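Local coordinates for protein seryl-tRNA synthetase, cytoplasmic (Candida albicans, PDB 3QO8) that catalyses the attachment of serine to tRNA(Ser), first activating serine with ATP to Ser-AMP and then transferring it to the acceptor end of the tRNA, at residues K311-F316 and A347-Y352; C370-D375 and Y397-N402; R176-R181 and W290-V295; R160-D165 and L180-V185. All coordinates share one frame; numbering follows the deposited sequence.

Interactions 1 and 2 touch each other and share a single sheet: in interaction 1 the start of helix 312-329 packs on the strand next to the pair that interaction 2 joins edge to edge. The first is carried by aromatic rings and is partly buried; the second is buried and held by backbone hydrogen bonds. Interactions 3 and 4, about 10 Å apart between centres, both use strand 179-181 and both lie against the second subunit. Interaction 3 combines an arginine bonded to carbonyls with apolar packing, whereas interaction 4 rests on a salt bridge. Interactions 2 and 3, about 31 Å apart between centres, reach the bound seryl-adenylate analogue at its seryl and adenine ends respectively.

Interaction 1. Residues K311-F316 and A347-Y352; sequences KSWEEF and AAAKKY
F316 and K351 mark the closest approach of the two backbones, and even there the CA atoms stay 9.1 Å apart. Helix 312-316 runs almost parallel to strand 350-352, with 12° between their directions and 11.2 Å between their axes. No hydrogen bond crosses; side chains fill the gap. The strand opens with a classic beta bulge, A349 and K350 both lying opposite N372, and the CB atoms of both bulge residues point toward the helix. This is the first turn of helix 312-329 laid on one face of the largely antiparallel sheet that forms the catalytic core of class II aminoacyl-tRNA synthetases. W313 meets the bulge with the edge of its six-membered ring: CZ3 lies 3.7 Å from K350 CB, and CH2 lies 4.1 Å from A349 CB, both partners near the ring plane. One turn on, the side chain of F316 leaves anti to its own backbone nitrogen (chi1 175°) and heads straight for the strand. K350 CD lies over one face of the F316 ring, 4.2 Å from CE2 and offset toward the rim. The far edge of the same ring stands on Y352 in a T-shaped pair, planes 72° apart, CE2 above the centre of the tyrosine ring and CZ 3.6 Å from Y352 CG. K350 stays extended until its last bond, where it bends and brings NZ to a hydrogen bond with S115 OG. K351 points away from the helix, its side chain about 4 Å from a bound magnesium ion at the nearest atoms, while L401 and C370 also pack on F316.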
# COMPACT_ATOMS: atom_id res chain seq x y z
N LYS A 311 4.11 4.53 34.36
CA LYS A 311 3.63 5.79 33.79
C LYS A 311 2.59 5.63 32.69
O LYS A 311 2.12 6.62 32.13
CB LYS A 311 4.82 6.64 33.31
CG LYS A 311 5.71 7.10 34.46
CD LYS A 311 7.04 7.70 33.99
CE LYS A 311 6.87 9.11 33.45
NZ LYS A 311 8.18 9.74 33.10
N SER A 312 2.20 4.39 32.40
CA SER A 312 1.36 4.16 31.23
C SER A 312 -0.05 4.70 31.42
O SER A 312 -0.67 5.17 30.47
CB SER A 312 1.31 2.68 30.86
OG SER A 312 0.75 1.93 31.92
N TRP A 313 -0.57 4.60 32.64
CA TRP A 313 -1.94 5.04 32.84
C TRP A 313 -2.10 6.55 32.68
O TRP A 313 -3.08 7.03 32.10
CB TRP A 313 -2.51 4.50 34.16
CG TRP A 313 -2.49 3.00 34.15
CD1 TRP A 313 -1.64 2.18 34.84
CD2 TRP A 313 -3.31 2.13 33.34
NE1 TRP A 313 -1.90 0.86 34.53
CE2 TRP A 313 -2.92 0.81 33.62
CE3 TRP A 313 -4.34 2.35 32.42
CZ2 TRP A 313 -3.53 -0.30 33.01
CZ3 TRP A 313 -4.93 1.26 31.81
CH2 TRP A 313 -4.53 -0.05 32.12
N GLU A 314 -1.13 7.31 33.16
CA GLU A 314 -1.08 8.74 32.91
C GLU A 314 -0.91 9.03 31.41
O GLU A 314 -1.52 9.94 30.86
CB GLU A 314 0.06 9.38 33.71
CG GLU A 314 0.21 10.87 33.53
CD GLU A 314 1.40 11.43 34.30
OE1 GLU A 314 2.53 10.91 34.14
OE2 GLU A 314 1.20 12.40 35.08
N GLU A 315 -0.08 8.24 30.73
CA GLU A 315 0.11 8.43 29.30
C GLU A 315 -1.17 8.17 28.52
O GLU A 315 -1.47 8.88 27.55
CB GLU A 315 1.21 7.53 28.76
CG GLU A 315 1.57 7.83 27.30
CD GLU A 315 2.21 9.20 27.12
OE1 GLU A 315 2.85 9.69 28.08
OE2 GLU A 315 2.08 9.78 26.02
N PHE A 316 -1.91 7.13 28.92
CA PHE A 316 -3.20 6.80 28.28
C PHE A 316 -4.12 8.02 28.29
O PHE A 316 -4.75 8.35 27.27
CB PHE A 316 -3.85 5.62 29.03
CG PHE A 316 -5.24 5.25 28.53
CD1 PHE A 316 -5.40 4.29 27.55
CD2 PHE A 316 -6.37 5.84 29.08
CE1 PHE A 316 -6.68 3.93 27.10
CE2 PHE A 316 -7.66 5.49 28.63
CZ PHE A 316 -7.81 4.53 27.65
N ALA A 347 -4.66 -7.74 23.40
CA ALA A 347 -3.55 -6.92 23.90
C ALA A 347 -4.00 -5.83 24.87
O ALA A 347 -3.23 -5.43 25.74
CB ALA A 347 -2.73 -6.32 22.72
N ALA A 348 -5.24 -5.37 24.74
CA ALA A 348 -5.69 -4.20 25.48
C ALA A 348 -6.11 -4.54 26.91
O ALA A 348 -6.94 -5.42 27.12
CB ALA A 348 -6.85 -3.52 24.74
N ALA A 349 -5.53 -3.83 27.88
CA ALA A 349 -5.99 -3.91 29.26
C ALA A 349 -7.13 -2.91 29.48
O ALA A 349 -7.96 -3.10 30.36
CB ALA A 349 -4.86 -3.63 30.24
N LYS A 350 -7.16 -1.86 28.66
CA LYS A 350 -8.20 -0.82 28.74
C LYS A 350 -8.28 -0.12 27.40
O LYS A 350 -7.24 0.14 26.78
CB LYS A 350 -7.85 0.20 29.82
CG LYS A 350 -8.90 1.28 30.05
CD LYS A 350 -8.45 2.26 31.13
CE LYS A 350 -9.51 3.33 31.40
NZ LYS A 350 -10.77 2.79 32.00
N LYS A 351 -9.49 0.21 26.95
CA LYS A 351 -9.65 0.92 25.69
C LYS A 351 -10.74 1.99 25.75
O LYS A 351 -11.83 1.76 26.29
CB LYS A 351 -9.97 -0.07 24.57
CG LYS A 351 -10.09 0.55 23.20
CD LYS A 351 -10.09 -0.52 22.14
CE LYS A 351 -11.48 -0.76 21.62
NZ LYS A 351 -11.52 -1.95 20.74
N TYR A 352 -10.45 3.17 25.20
CA TYR A 352 -11.43 4.24 25.02
C TYR A 352 -11.61 4.44 23.55
O TYR A 352 -10.63 4.47 22.81
CB TYR A 352 -10.94 5.57 25.59
CG TYR A 352 -11.13 5.81 27.07
CD1 TYR A 352 -11.62 4.82 27.91
CD2 TYR A 352 -10.81 7.04 27.63
CE1 TYR A 352 -11.78 5.05 29.26
CE2 TYR A 352 -10.96 7.28 28.97
CZ TYR A 352 -11.45 6.29 29.78
OH TYR A 352 -11.59 6.56 31.12

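Interaction 2. Residues C370-D375 and Y397-N402; sequences CSNCTD and YVHCLN. With SSA (5'-O-(N-(L-seryl)-sulfamoyl)adenosine), chain B.
S371 and N402 form the antiparallel hydrogen-bonded pair: S371 N gives a nearly straight bond (173°) to N402 O at 2.8 Å, and N402 N returns one to S371 O at 3.1 Å. Past the non-hydrogen-bonded pair N372-L401, C373 N donates to C400 O, and C400 N to T374 O at 2.8 Å. The side chain of N372, with CG anti to the backbone nitrogen (chi1 -172°), folds OD1 onto T374 N, 2.8 Å away and 40° above the amide carbonyl plane, making an Asx turn where the strand ends. N372 ND2 and H399 ND1 both hydrogen-bond to S312 OG on the covering helix. T374 CB sits over the face of the H399 imidazole, a CH-pi contact 3.7 Å from CB to the ring centroid, while T374 OG1 is met by N110. One water gives a proton to D375 OD2 and accepts from Y397 N; D375 OD1 is paired with R379. Another bridges S371 OG and N402 OD1, donating to the latter. That oxygen also lies 3.1 Å from CA of the seryl-sulfamoyl adenosine, which places this strand pair at the serine end of the active site on the class II catalytic sheet.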
# COMPACT_ATOMS: atom_id res chain seq x y z
N CYS A 370 -8.22 4.04 21.49
CA CYS A 370 -7.05 4.36 22.29
C CYS A 370 -6.90 3.27 23.35
O CYS A 370 -7.79 3.06 24.16
CB CYS A 370 -7.25 5.73 22.97
SG CYS A 370 -5.89 6.26 24.09
N SER A 371 -5.77 2.56 23.32
CA SER A 371 -5.58 1.38 24.15
C SER A 371 -4.29 1.43 24.94
O SER A 371 -3.26 1.82 24.41
CB SER A 371 -5.54 0.12 23.28
OG SER A 371 -6.74 -0.04 22.54
N ASN A 372 -4.35 1.02 26.20
CA ASN A 372 -3.15 0.69 26.97
C ASN A 372 -3.00 -0.82 26.92
O ASN A 372 -3.86 -1.56 27.41
CB ASN A 372 -3.27 1.16 28.42
CG ASN A 372 -1.97 1.00 29.20
OD1 ASN A 372 -1.01 0.38 28.72
ND2 ASN A 372 -1.93 1.56 30.40
N CYS A 373 -1.92 -1.27 26.29
CA CYS A 373 -1.64 -2.70 26.12
C CYS A 373 -0.60 -3.16 27.14
O CYS A 373 -0.07 -4.27 27.05
CB CYS A 373 -1.17 -2.99 24.68
SG CYS A 373 -2.47 -2.59 23.42
N THR A 374 -0.33 -2.31 28.13
CA THR A 374 0.71 -2.56 29.13
C THR A 374 1.92 -3.27 28.50
O THR A 374 2.46 -2.78 27.50
CB THR A 374 0.16 -3.27 30.41
OG1 THR A 374 -0.36 -4.57 30.09
CG2 THR A 374 -0.94 -2.44 31.06
N ASP A 375 2.36 -4.40 29.05
CA ASP A 375 3.54 -5.08 28.50
C ASP A 375 3.23 -6.37 27.76
O ASP A 375 4.08 -7.24 27.64
CB ASP A 375 4.57 -5.37 29.60
CG ASP A 375 3.98 -6.19 30.75
OD1 ASP A 375 2.94 -6.85 30.55
OD2 ASP A 375 4.57 -6.18 31.85
N TYR A 397 9.50 -5.08 31.24
CA TYR A 397 9.31 -4.56 29.89
C TYR A 397 8.64 -3.19 29.92
O TYR A 397 7.98 -2.83 30.92
CB TYR A 397 8.47 -5.54 29.07
CG TYR A 397 9.09 -6.90 28.95
CD1 TYR A 397 10.15 -7.13 28.08
CD2 TYR A 397 8.64 -7.97 29.73
CE1 TYR A 397 10.73 -8.37 27.96
CE2 TYR A 397 9.24 -9.24 29.62
CZ TYR A 397 10.28 -9.42 28.73
OH TYR A 397 10.89 -10.64 28.57
N VAL A 398 8.80 -2.42 28.85
CA VAL A 398 8.10 -1.16 28.70
C VAL A 398 6.61 -1.44 28.56
O VAL A 398 6.20 -2.58 28.31
CB VAL A 398 8.55 -0.41 27.42
CG1 VAL A 398 10.02 -0.04 27.49
CG2 VAL A 398 8.27 -1.26 26.19
N HIS A 399 5.79 -0.42 28.72
CA HIS A 399 4.40 -0.55 28.35
C HIS A 399 4.22 0.10 26.99
O HIS A 399 4.88 1.10 26.70
CB HIS A 399 3.48 0.12 29.38
CG HIS A 399 3.26 -0.71 30.61
ND1 HIS A 399 2.34 -0.37 31.57
CD2 HIS A 399 3.85 -1.85 31.03
CE1 HIS A 399 2.36 -1.27 32.54
NE2 HIS A 399 3.27 -2.18 32.23
N CYS A 400 3.36 -0.50 26.17
CA CYS A 400 3.00 0.06 24.87
C CYS A 400 1.55 0.50 24.86
O CYS A 400 0.66 -0.20 25.35
CB CYS A 400 3.21 -0.96 23.75
SG CYS A 400 4.91 -1.62 23.78
N LEU A 401 1.33 1.67 24.29
CA LEU A 401 -0.00 2.21 24.10
C LEU A 401 -0.13 2.63 22.66
O LEU A 401 0.87 3.00 22.03
CB LEU A 401 -0.21 3.43 24.99
CG LEU A 401 -0.01 3.24 26.50
CD1 LEU A 401 1.36 3.73 26.92
CD2 LEU A 401 -1.11 4.02 27.25
N ASN A 402 -1.34 2.56 22.13
CA ASN A 402 -1.58 3.05 20.79
C ASN A 402 -2.92 3.74 20.75
O ASN A 402 -3.85 3.34 21.47
CB ASN A 402 -1.50 1.91 19.76
CG ASN A 402 -2.67 0.94 19.87
OD1 ASN A 402 -3.73 1.15 19.26
ND2 ASN A 402 -2.49 -0.13 20.64
N10 SSA B . -3.86 0.89 16.01
CA SSA B . -5.21 1.04 16.55
CB SSA B . -5.47 2.50 16.91
OG SSA B . -5.58 3.30 15.72
C9 SSA B . -6.23 0.56 15.56
O9 SSA B . -5.90 0.23 14.42
N8 SSA B . -7.49 0.54 15.98
S1 SSA B . -8.73 0.36 14.99
O1S SSA B . -8.83 -0.95 14.43
O2S SSA B . -9.92 0.68 15.70
O5' SSA B . -8.63 1.39 13.84
C5' SSA B . -8.44 2.77 14.11
C4' SSA B . -9.42 3.59 13.27
O4' SSA B . -9.27 3.38 11.86
C3' SSA B . -10.88 3.26 13.53
O3' SSA B . -11.30 3.88 14.76
C2' SSA B . -11.54 3.83 12.29
O2' SSA B . -11.67 5.26 12.41
C1' SSA B . -10.52 3.55 11.19
N9 SSA B . -10.87 2.31 10.47
C8 SSA B . -10.82 1.06 10.94
N7 SSA B . -11.23 0.21 9.98
C5 SSA B . -11.53 0.95 8.89
C6 SSA B . -11.98 0.64 7.62
N6 SSA B . -12.21 -0.65 7.31
N1 SSA B . -12.18 1.64 6.73
C2 SSA B . -11.95 2.91 7.07
N3 SSA B . -11.51 3.24 8.28
C4 SSA B . -11.30 2.28 9.21
O HOH W 1 -6.30 1.20 20.14
O HOH W 2 6.96 -5.38 32.61

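Interaction 3. Residues R176-R181 and W290-V295; sequences RGYFLR and WGIFRV. With SSA (5'-O-(N-(L-seryl)-sulfamoyl)adenosine), chain B.
R176 NH2 donates to R294 O at 3.0 Å and, weakly, to D288 O, while NH1 of the same guanidinium bonds to S284 O and K287 O. The bond to R294 O is bent (132° at the hydrogen), its donor lying above the carbonyl plane. An R176 chain extended from CG to NE runs alongside that of R294, whose CG lies over one face of the R176 guanidinium, 3.9 Å from NH2. The two guanidinium planes are 81° apart, and the charge of R294 is met by E281 and D288. Y178 packs on the same loop. I292 CG2 comes over the face of its ring, a CH-pi contact 3.9 Å from CG2 to the centroid, while V295 CG1 approaches Y178 CE2 obliquely at 3.7 Å. The phenol places its OH on A297 O, so the ring is tied at its far end as well. I292 CD1 extends to L180 CD2 at 4.1 Å. The same loop, through V295, reads the adenine of the bound analogue: V295 N gives an almost straight bond (170°) to SSA N1 at 2.9 Å, and SSA N6 donates back to V295 O. A loop between antiparallel strands 269-278 and 297-307 that holds the adenine is consistent with motif 2 of class II synthetases.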
# COMPACT_ATOMS: atom_id res chain seq x y z
N ARG A 176 -16.04 -1.84 -2.40
CA ARG A 176 -15.45 -0.78 -1.58
C ARG A 176 -14.27 -0.05 -2.24
O ARG A 176 -13.71 0.87 -1.65
CB ARG A 176 -15.03 -1.29 -0.19
CG ARG A 176 -16.12 -2.08 0.54
CD ARG A 176 -15.66 -2.42 1.94
NE ARG A 176 -16.60 -3.28 2.67
CZ ARG A 176 -17.64 -2.82 3.36
NH1 ARG A 176 -18.43 -3.68 4.00
NH2 ARG A 176 -17.89 -1.52 3.42
N GLY A 177 -13.92 -0.43 -3.47
CA GLY A 177 -12.81 0.22 -4.15
C GLY A 177 -13.12 1.67 -4.47
O GLY A 177 -14.26 1.98 -4.76
N TYR A 178 -12.12 2.55 -4.45
CA TYR A 178 -12.36 3.96 -4.76
C TYR A 178 -11.12 4.67 -5.25
O TYR A 178 -10.00 4.29 -4.90
CB TYR A 178 -12.89 4.72 -3.53
CG TYR A 178 -11.91 4.77 -2.38
CD1 TYR A 178 -11.13 5.90 -2.15
CD2 TYR A 178 -11.76 3.68 -1.52
CE1 TYR A 178 -10.22 5.94 -1.09
CE2 TYR A 178 -10.86 3.72 -0.46
CZ TYR A 178 -10.10 4.85 -0.25
OH TYR A 178 -9.22 4.88 0.81
N PHE A 179 -11.34 5.71 -6.05
CA PHE A 179 -10.32 6.72 -6.32
C PHE A 179 -10.74 7.95 -5.53
O PHE A 179 -11.93 8.20 -5.40
CB PHE A 179 -10.35 7.13 -7.78
CG PHE A 179 -9.84 6.09 -8.74
CD1 PHE A 179 -8.62 6.27 -9.40
CD2 PHE A 179 -10.59 4.95 -9.02
CE1 PHE A 179 -8.15 5.32 -10.30
CE2 PHE A 179 -10.13 4.00 -9.92
CZ PHE A 179 -8.90 4.18 -10.56
N LEU A 180 -9.78 8.73 -5.02
CA LEU A 180 -10.10 10.07 -4.55
C LEU A 180 -9.82 11.04 -5.69
O LEU A 180 -8.91 10.80 -6.48
CB LEU A 180 -9.25 10.44 -3.32
CG LEU A 180 -9.51 9.56 -2.09
CD1 LEU A 180 -8.54 9.96 -0.99
CD2 LEU A 180 -10.97 9.69 -1.61
N ARG A 181 -10.59 12.13 -5.78
CA ARG A 181 -10.45 13.07 -6.90
C ARG A 181 -10.44 14.51 -6.40
O ARG A 181 -11.16 14.84 -5.45
CB ARG A 181 -11.65 12.98 -7.85
CG ARG A 181 -11.73 11.77 -8.73
CD ARG A 181 -13.05 11.78 -9.51
NE ARG A 181 -13.29 13.07 -10.16
CZ ARG A 181 -12.94 13.38 -11.41
NH1 ARG A 181 -12.33 12.49 -12.19
NH2 ARG A 181 -13.21 14.59 -11.88
N TRP A 290 -21.69 2.20 0.95
CA TRP A 290 -21.25 3.27 0.06
C TRP A 290 -20.48 4.34 0.82
O TRP A 290 -20.72 4.58 2.01
CB TRP A 290 -22.44 3.85 -0.70
CG TRP A 290 -22.20 4.11 -2.18
CD1 TRP A 290 -22.49 5.25 -2.87
CD2 TRP A 290 -21.63 3.19 -3.13
NE1 TRP A 290 -22.13 5.11 -4.19
CE2 TRP A 290 -21.60 3.86 -4.38
CE3 TRP A 290 -21.14 1.88 -3.06
CZ2 TRP A 290 -21.11 3.25 -5.54
CZ3 TRP A 290 -20.65 1.29 -4.21
CH2 TRP A 290 -20.64 1.97 -5.43
N GLY A 291 -19.54 4.97 0.13
CA GLY A 291 -18.68 5.97 0.73
C GLY A 291 -17.33 5.42 1.12
O GLY A 291 -17.01 4.25 0.83
N ILE A 292 -16.52 6.24 1.79
CA ILE A 292 -15.17 5.84 2.18
C ILE A 292 -15.09 5.73 3.70
O ILE A 292 -14.04 5.95 4.31
CB ILE A 292 -14.10 6.84 1.67
CG1 ILE A 292 -14.44 8.27 2.11
CG2 ILE A 292 -14.00 6.76 0.15
CD1 ILE A 292 -13.36 9.28 1.74
N PHE A 293 -16.22 5.39 4.31
CA PHE A 293 -16.31 5.25 5.76
C PHE A 293 -15.70 3.94 6.19
O PHE A 293 -14.96 3.89 7.16
CB PHE A 293 -17.77 5.34 6.24
CG PHE A 293 -17.92 5.15 7.73
CD1 PHE A 293 -17.93 6.25 8.58
CD2 PHE A 293 -18.04 3.89 8.28
CE1 PHE A 293 -18.06 6.08 9.96
CE2 PHE A 293 -18.17 3.71 9.64
CZ PHE A 293 -18.18 4.81 10.49
N ARG A 294 -16.03 2.87 5.48
CA ARG A 294 -15.49 1.56 5.77
C ARG A 294 -14.98 0.96 4.48
O ARG A 294 -15.78 0.54 3.64
CB ARG A 294 -16.55 0.62 6.38
CG ARG A 294 -15.96 -0.75 6.69
CD ARG A 294 -16.99 -1.72 7.29
NE ARG A 294 -17.48 -1.25 8.57
CZ ARG A 294 -16.80 -1.33 9.71
NH1 ARG A 294 -15.59 -1.88 9.73
NH2 ARG A 294 -17.33 -0.86 10.84
N VAL A 295 -13.66 0.95 4.32
CA VAL A 295 -13.04 0.54 3.06
C VAL A 295 -11.93 -0.47 3.31
O VAL A 295 -11.64 -0.79 4.45
CB VAL A 295 -12.47 1.75 2.30
CG1 VAL A 295 -13.62 2.61 1.72
CG2 VAL A 295 -11.58 2.59 3.23
N10 SSA B . -3.86 0.89 16.01
CA SSA B . -5.21 1.04 16.55
CB SSA B . -5.47 2.50 16.91
OG SSA B . -5.58 3.30 15.72
C9 SSA B . -6.23 0.56 15.56
O9 SSA B . -5.90 0.23 14.42
N8 SSA B . -7.49 0.54 15.98
S1 SSA B . -8.73 0.36 14.99
O1S SSA B . -8.83 -0.95 14.43
O2S SSA B . -9.92 0.68 15.70
O5' SSA B . -8.63 1.39 13.84
C5' SSA B . -8.44 2.77 14.11
C4' SSA B . -9.42 3.59 13.27
O4' SSA B . -9.27 3.38 11.86
C3' SSA B . -10.88 3.26 13.53
O3' SSA B . -11.30 3.88 14.76
C2' SSA B . -11.54 3.83 12.29
O2' SSA B . -11.67 5.26 12.41
C1' SSA B . -10.52 3.55 11.19
N9 SSA B . -10.87 2.31 10.47
C8 SSA B . -10.82 1.06 10.94
N7 SSA B . -11.23 0.21 9.98
C5 SSA B . -11.53 0.95 8.89
C6 SSA B . -11.98 0.64 7.62
N6 SSA B . -12.21 -0.65 7.31
N1 SSA B . -12.18 1.64 6.73
C2 SSA B . -11.95 2.91 7.07
N3 SSA B . -11.51 3.24 8.28
C4 SSA B . -11.30 2.28 9.21
O HOH W 3 -15.50 3.03 -1.36

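Interaction 4. Residues R160-D165 and L180-V185; sequences RLDGYD and LRNYGV
D162 and R181 form a two-pronged salt bridge. NH2 of R181 meets D162 OD2 on the syn side at 2.8 Å, while R181 NE reaches D162 OD1 in a weaker, bent bond of 3.1 Å. The carboxylate meets the edge of the guanidinium, with the two planes turned 31° apart. A bend of the arginine chain at CG-CD (chi3 50°) turns the guanidinium onto the aspartate; D162 OD1 is also paired with K446 NZ, and R181 NH1 goes on to the OH of Y254 of the second subunit. N182 adds a bond from ND2 to D162 O, long at 3.3 Å but straight (168°) and in the plane of both carbonyl and amide. Further in, R181 N donates to G163 O at 3.0 Å. The same oxygen takes a CA-H...O contact from G184 CA at 3.3 Å; both residues being glycines, their CA atoms come within 4.2 Å of each other. Packing rounds this off, with D165 CB against R181 CD at 4.1 Å and Y164 CB touching a methyl of L180 across the non-hydrogen-bonded pair Y164-L180. D162 closes helix 154-160 in a Schellman motif, and D165 caps the start of helix 166-173. Strand 164-165 links these two helices; its partner, strand 179-181, follows the second and leads into helix 183-200. L180 and R181 continue into an antiparallel ladder with a strand of the second subunit at the dimer interface, where helix 183-200 and the strand after it are consistent with motif 1 of class II synthetases.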
# COMPACT_ATOMS: atom_id res chain seq x y z
N ARG A 160 -21.30 14.94 -4.66
CA ARG A 160 -21.68 16.24 -5.21
C ARG A 160 -20.46 17.13 -5.40
O ARG A 160 -20.45 18.00 -6.27
CB ARG A 160 -22.74 16.93 -4.32
CG ARG A 160 -24.12 16.27 -4.37
CD ARG A 160 -25.21 17.29 -4.08
NE ARG A 160 -25.24 18.35 -5.08
CZ ARG A 160 -25.98 19.46 -4.99
NH1 ARG A 160 -26.75 19.66 -3.94
NH2 ARG A 160 -25.94 20.37 -5.96
N LEU A 161 -19.42 16.91 -4.59
CA LEU A 161 -18.18 17.67 -4.70
C LEU A 161 -17.27 17.13 -5.80
O LEU A 161 -16.23 17.72 -6.10
CB LEU A 161 -17.42 17.65 -3.36
CG LEU A 161 -18.07 18.40 -2.20
CD1 LEU A 161 -17.33 18.15 -0.88
CD2 LEU A 161 -18.13 19.90 -2.50
N ASP A 162 -17.67 16.03 -6.41
CA ASP A 162 -16.81 15.31 -7.35
C ASP A 162 -15.47 15.01 -6.67
O ASP A 162 -14.41 15.24 -7.23
CB ASP A 162 -16.58 16.14 -8.61
CG ASP A 162 -15.96 15.33 -9.74
OD1 ASP A 162 -16.16 14.09 -9.78
OD2 ASP A 162 -15.26 15.94 -10.59
N GLY A 163 -15.53 14.49 -5.44
CA GLY A 163 -14.33 14.27 -4.66
C GLY A 163 -13.90 12.82 -4.56
O GLY A 163 -12.90 12.50 -3.91
N TYR A 164 -14.68 11.92 -5.14
CA TYR A 164 -14.25 10.52 -5.21
C TYR A 164 -15.03 9.81 -6.29
O TYR A 164 -15.99 10.37 -6.83
CB TYR A 164 -14.36 9.81 -3.85
CG TYR A 164 -15.67 9.11 -3.54
CD1 TYR A 164 -15.68 7.82 -3.04
CD2 TYR A 164 -16.90 9.76 -3.69
CE1 TYR A 164 -16.86 7.16 -2.73
CE2 TYR A 164 -18.10 9.11 -3.37
CZ TYR A 164 -18.07 7.80 -2.89
OH TYR A 164 -19.23 7.12 -2.57
N ASP A 165 -14.58 8.61 -6.64
CA ASP A 165 -15.20 7.84 -7.70
C ASP A 165 -15.37 6.39 -7.26
O ASP A 165 -14.47 5.57 -7.44
CB ASP A 165 -14.35 7.90 -8.96
CG ASP A 165 -15.14 7.59 -10.21
OD1 ASP A 165 -16.03 6.70 -10.16
OD2 ASP A 165 -14.88 8.25 -11.24
N LEU A 180 -9.78 8.73 -5.02
CA LEU A 180 -10.10 10.07 -4.55
C LEU A 180 -9.82 11.04 -5.69
O LEU A 180 -8.91 10.80 -6.48
CB LEU A 180 -9.25 10.44 -3.32
CG LEU A 180 -9.51 9.56 -2.09
CD1 LEU A 180 -8.54 9.96 -0.99
CD2 LEU A 180 -10.97 9.69 -1.61
N ARG A 181 -10.59 12.13 -5.78
CA ARG A 181 -10.45 13.07 -6.90
C ARG A 181 -10.44 14.51 -6.40
O ARG A 181 -11.16 14.84 -5.45
CB ARG A 181 -11.65 12.98 -7.85
CG ARG A 181 -11.73 11.77 -8.73
CD ARG A 181 -13.05 11.78 -9.51
NE ARG A 181 -13.29 13.07 -10.16
CZ ARG A 181 -12.94 13.38 -11.41
NH1 ARG A 181 -12.33 12.49 -12.19
NH2 ARG A 181 -13.21 14.59 -11.88
N ASN A 182 -9.66 15.37 -7.05
CA ASN A 182 -9.73 16.80 -6.76
C ASN A 182 -9.59 17.05 -5.26
O ASN A 182 -8.62 16.64 -4.63
CB ASN A 182 -11.07 17.37 -7.24
CG ASN A 182 -11.22 17.34 -8.75
OD1 ASN A 182 -10.33 17.78 -9.46
ND2 ASN A 182 -12.35 16.82 -9.24
N TYR A 183 -10.58 17.73 -4.69
CA TYR A 183 -10.50 18.09 -3.28
C TYR A 183 -10.58 16.89 -2.33
O TYR A 183 -10.25 17.01 -1.15
CB TYR A 183 -11.53 19.17 -2.91
CG TYR A 183 -11.16 20.52 -3.46
CD1 TYR A 183 -11.85 21.07 -4.53
CD2 TYR A 183 -10.10 21.24 -2.92
CE1 TYR A 183 -11.50 22.31 -5.05
CE2 TYR A 183 -9.73 22.47 -3.44
CZ TYR A 183 -10.44 23.01 -4.49
OH TYR A 183 -10.09 24.23 -4.99
N GLY A 184 -11.04 15.76 -2.85
CA GLY A 184 -10.97 14.52 -2.10
C GLY A 184 -9.53 14.19 -1.78
O GLY A 184 -9.21 13.82 -0.65
N VAL A 185 -8.65 14.33 -2.78
CA VAL A 185 -7.22 14.10 -2.58
C VAL A 185 -6.66 15.16 -1.64
O VAL A 185 -5.93 14.83 -0.71
CB VAL A 185 -6.43 14.14 -3.91
CG1 VAL A 185 -4.91 13.89 -3.64
CG2 VAL A 185 -6.99 13.12 -4.93